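Local structure of Ulp1-like SUMO protease (Chaetomium thermophilum, 6DG4) at residues A[156-161]-A[193-198]. The protein probably acts as a deSUMOylating cysteine protease of the peptidase C48 family, this chain being its catalytic domain. Sequence-based numbering, arbitrary orientation. Where two conformers were deposited one is given.
With SO4 (sulfate ion), chain C.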
ATOM      1  N   MET A 156      10.361  -1.243  10.976  1.00 13.08           N
ATOM      2  CA  MET A 156      11.224  -1.121  12.148  1.00 14.95           C
ATOM      3  C   MET A 156      11.717  -2.470  12.646  1.00 17.08           C
ATOM      4  O   MET A 156      12.710  -2.515  13.380  1.00 20.51           O
ATOM      5  CB  MET A 156      10.513  -0.349  13.253  1.00 16.81           C
ATOM      6  CG  MET A 156      10.429   1.117  12.915  1.00 15.77           C
ATOM      7  SD  MET A 156       9.541   2.101  14.126  1.00 27.82           S
ATOM      8  CE  MET A 156      10.549   1.836  15.583  1.00 40.21           C
ATOM      9  N   ALA A 157      11.062  -3.561  12.252  1.00 15.22           N
ATOM     10  CA  ALA A 157      11.456  -4.908  12.642  1.00 16.82           C
ATOM     11  C   ALA A 157      11.918  -5.726  11.440  1.00 16.21           C
ATOM     12  O   ALA A 157      11.799  -6.955  11.430  1.00 17.65           O
ATOM     13  CB  ALA A 157      10.306  -5.606  13.365  1.00 19.01           C
ATOM     14  N   ALA A 158      12.456  -5.056  10.423  1.00 16.96           N
ATOM     15  CA  ALA A 158      12.902  -5.728   9.203  1.00 16.62           C
ATOM     16  C   ALA A 158      11.802  -6.637   8.659  1.00 16.27           C
ATOM     17  O   ALA A 158      12.047  -7.764   8.219  1.00 16.07           O
ATOM     18  CB  ALA A 158      14.212  -6.486   9.430  1.00 17.57           C
ATOM     19  N   GLY A 159      10.566  -6.133   8.704  1.00 15.08           N
ATOM     20  CA  GLY A 159       9.412  -6.819   8.179  1.00 15.26           C
ATOM     21  C   GLY A 159       8.553  -7.524   9.214  1.00 16.35           C
ATOM     22  O   GLY A 159       7.339  -7.636   9.015  1.00 17.46           O
ATOM     23  N   ARG A 160       9.152  -8.010  10.300  0.53 17.05           N
ATOM     24  CA  ARG A 160       8.410  -8.780  11.290  0.53 17.75           C
ATOM     25  C   ARG A 160       7.260  -7.952  11.853  0.53 20.11           C
ATOM     26  O   ARG A 160       7.359  -6.732  12.005  0.53 23.70           O
ATOM     27  CB  ARG A 160       9.343  -9.213  12.423  0.53 15.99           C
ATOM     28  CG  ARG A 160       8.634  -9.953  13.544  0.53 37.62           C
ATOM     29  CD  ARG A 160       9.582 -10.432  14.641  0.53 52.76           C
ATOM     30  NE  ARG A 160      10.333  -9.358  15.294  0.53 50.92           N
ATOM     31  CZ  ARG A 160       9.795  -8.393  16.037  0.53111.60           C
ATOM     32  NH1 ARG A 160       8.481  -8.327  16.216  0.53 58.49           N
ATOM     33  NH2 ARG A 160      10.577  -7.477  16.593  0.53 67.90           N
ATOM     34  N   GLY A 161       6.160  -8.634  12.178  1.00 19.25           N
ATOM     35  CA  GLY A 161       4.937  -7.983  12.590  1.00 17.39           C
ATOM     36  C   GLY A 161       4.570  -8.160  14.059  1.00 16.34           C
ATOM     37  O   GLY A 161       5.122  -8.980  14.790  1.00 19.79           O
ATOM     38  N   ALA A 193      11.688  -7.928   5.273  1.00 11.62           N
ATOM     39  CA  ALA A 193      11.631  -6.737   4.442  1.00 10.91           C
ATOM     40  C   ALA A 193      12.762  -5.817   4.862  1.00  9.94           C
ATOM     41  O   ALA A 193      13.339  -5.990   5.943  1.00 11.57           O
ATOM     42  CB  ALA A 193      10.274  -6.032   4.572  1.00 11.76           C
ATOM     43  N   PRO A 194      13.129  -4.854   4.019  1.00 10.60           N
ATOM     44  CA  PRO A 194      14.238  -3.964   4.374  1.00 10.29           C
ATOM     45  C   PRO A 194      13.996  -3.253   5.695  1.00  9.74           C
ATOM     46  O   PRO A 194      12.870  -2.884   6.034  1.00 10.97           O
ATOM     47  CB  PRO A 194      14.281  -2.983   3.198  1.00 10.70           C
ATOM     48  CG  PRO A 194      13.796  -3.812   2.044  1.00 11.19           C
ATOM     49  CD  PRO A 194      12.691  -4.644   2.625  1.00 10.03           C
ATOM     50  N   ARG A 195      15.078  -3.062   6.442  1.00 11.63           N
ATOM     51  CA  ARG A 195      15.007  -2.499   7.780  1.00 11.12           C
ATOM     52  C   ARG A 195      15.012  -0.978   7.749  1.00 10.07           C
ATOM     53  O   ARG A 195      15.786  -0.352   7.017  1.00 12.75           O
ATOM     54  CB  ARG A 195      16.195  -2.978   8.615  1.00 14.17           C
ATOM     55  CG  ARG A 195      16.185  -2.469  10.047  1.00 17.96           C
ATOM     56  CD  ARG A 195      17.341  -3.038  10.846  1.00 21.76           C
ATOM     57  NE  ARG A 195      17.193  -4.471  11.078  1.00 25.23           N
ATOM     58  CZ  ARG A 195      16.422  -5.000  12.023  1.00 27.95           C
ATOM     59  NH1 ARG A 195      15.709  -4.211  12.820  1.00 28.53           N
ATOM     60  NH2 ARG A 195      16.358  -6.319  12.170  1.00 29.48           N
ATOM     61  N   GLN A 196      14.163  -0.401   8.592  1.00 11.30           N
ATOM     62  CA  GLN A 196      14.097   1.032   8.797  1.00 11.20           C
ATOM     63  C   GLN A 196      15.018   1.456   9.930  1.00 12.84           C
ATOM     64  O   GLN A 196      15.002   0.869  11.018  1.00 15.03           O
ATOM     65  CB  GLN A 196      12.662   1.423   9.156  1.00 12.37           C
ATOM     66  CG  GLN A 196      12.511   2.856   9.610  1.00 13.83           C
ATOM     67  CD  GLN A 196      11.095   3.167  10.050  1.00 16.08           C
ATOM     68  OE1 GLN A 196      10.132   2.731   9.423  1.00 16.62           O
ATOM     69  NE2 GLN A 196      10.960   3.888  11.154  1.00 18.46           N
ATOM     70  N   THR A 197      15.850   2.458   9.644  0.55 11.78           N
ATOM     71  CA  THR A 197      16.572   3.241  10.637  0.55 13.54           C
ATOM     72  C   THR A 197      15.896   4.578  10.891  0.55 13.63           C
ATOM     73  O   THR A 197      15.777   5.004  12.043  0.55 12.56           O
ATOM     74  CB  THR A 197      17.997   3.518  10.143  0.55 14.70           C
ATOM     75  OG1 THR A 197      18.690   2.281   9.944  0.55 17.78           O
ATOM     76  CG2 THR A 197      18.765   4.379  11.141  0.55 14.79           C
ATOM     77  N   ASN A 198      15.425   5.216   9.819  1.00 14.98           N
ATOM     78  CA  ASN A 198      14.901   6.577   9.850  1.00 14.79           C
ATOM     79  C   ASN A 198      13.392   6.576  10.071  1.00 14.51           C
ATOM     80  O   ASN A 198      12.652   6.037   9.246  1.00 13.22           O
ATOM     81  CB  ASN A 198      15.163   7.248   8.490  1.00 17.38           C
ATOM     82  CG  ASN A 198      16.625   7.214   8.057  1.00 18.66           C
ATOM     83  OD1 ASN A 198      17.539   7.384   8.861  1.00 20.77           O
ATOM     84  ND2 ASN A 198      16.842   7.028   6.755  1.00 17.57           N
TER
HETATM   85  S   SO4 C 302      14.200  -6.384  15.516  1.00 69.96           S
HETATM   86  O1  SO4 C 302      14.167  -5.013  15.010  1.00 95.11           O
HETATM   87  O2  SO4 C 302      15.566  -6.733  15.894  1.00 70.81           O
HETATM   88  O3  SO4 C 302      13.332  -6.485  16.686  1.00 96.98           O
HETATM   89  O4  SO4 C 302      13.735  -7.299  14.476  1.00105.41           O
HETATM   90  O   HOH W   1      15.125  -1.111  12.837  1.00 33.99           O
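With CG anti to the backbone N (chi1 171°) and the chain extended beyond it, Gln196 carries its carboxamide to the flank of Met156, whose CG lies 3.3 Å from Gln196 NE2. The two side chains meet at a slant in a van der Waals contact; the carbonyl end, Gln196 OE1, is hydrogen-bonded to Ser155 OG. Arg195 bends instead at chi3 (-69°) and sets one guanidinium face, off-centre toward NH2, against Ala158, with NH2 3.5 Å from Ala158 CB. Its edge faces a sulfate, probably from the crystallisation liquor: Arg195 NH1 donates to sulfate O1 at 2.8 Å. A water also joins the loops, donating to Met156 O and Gln196 O and accepting from Arg195 NH1.

The example illustrates how, in a papain-like (clan CA) fold, the loop before helix 202-215 packs against the loop after strand 149-153, beside the probable active site. Gln196 stands six residues before Cys202, touching both Cys202 and His137, a placement consistent with the oxyanion-hole glutamine of Ulp1-type proteases. With a leucine in its place, Ser155 OG would probably lose its amide partner and the putative oxyanion hole its NE2 donor.

Farther along, the type I' turn from Ala157 to Arg160 is closed by Arg160 N to Ala157 O at 3.1 Å. Ala193 N bonds Ala158 O at 3.0 Å, approaching from above the carbonyl plane, 60° out of it. A beta carbon on Gly159 would collide with Ala193 N and, at these backbone angles, jam against Ala158 O as well; instead, Gly159 CA packs 3.8 Å from Ala193 CB.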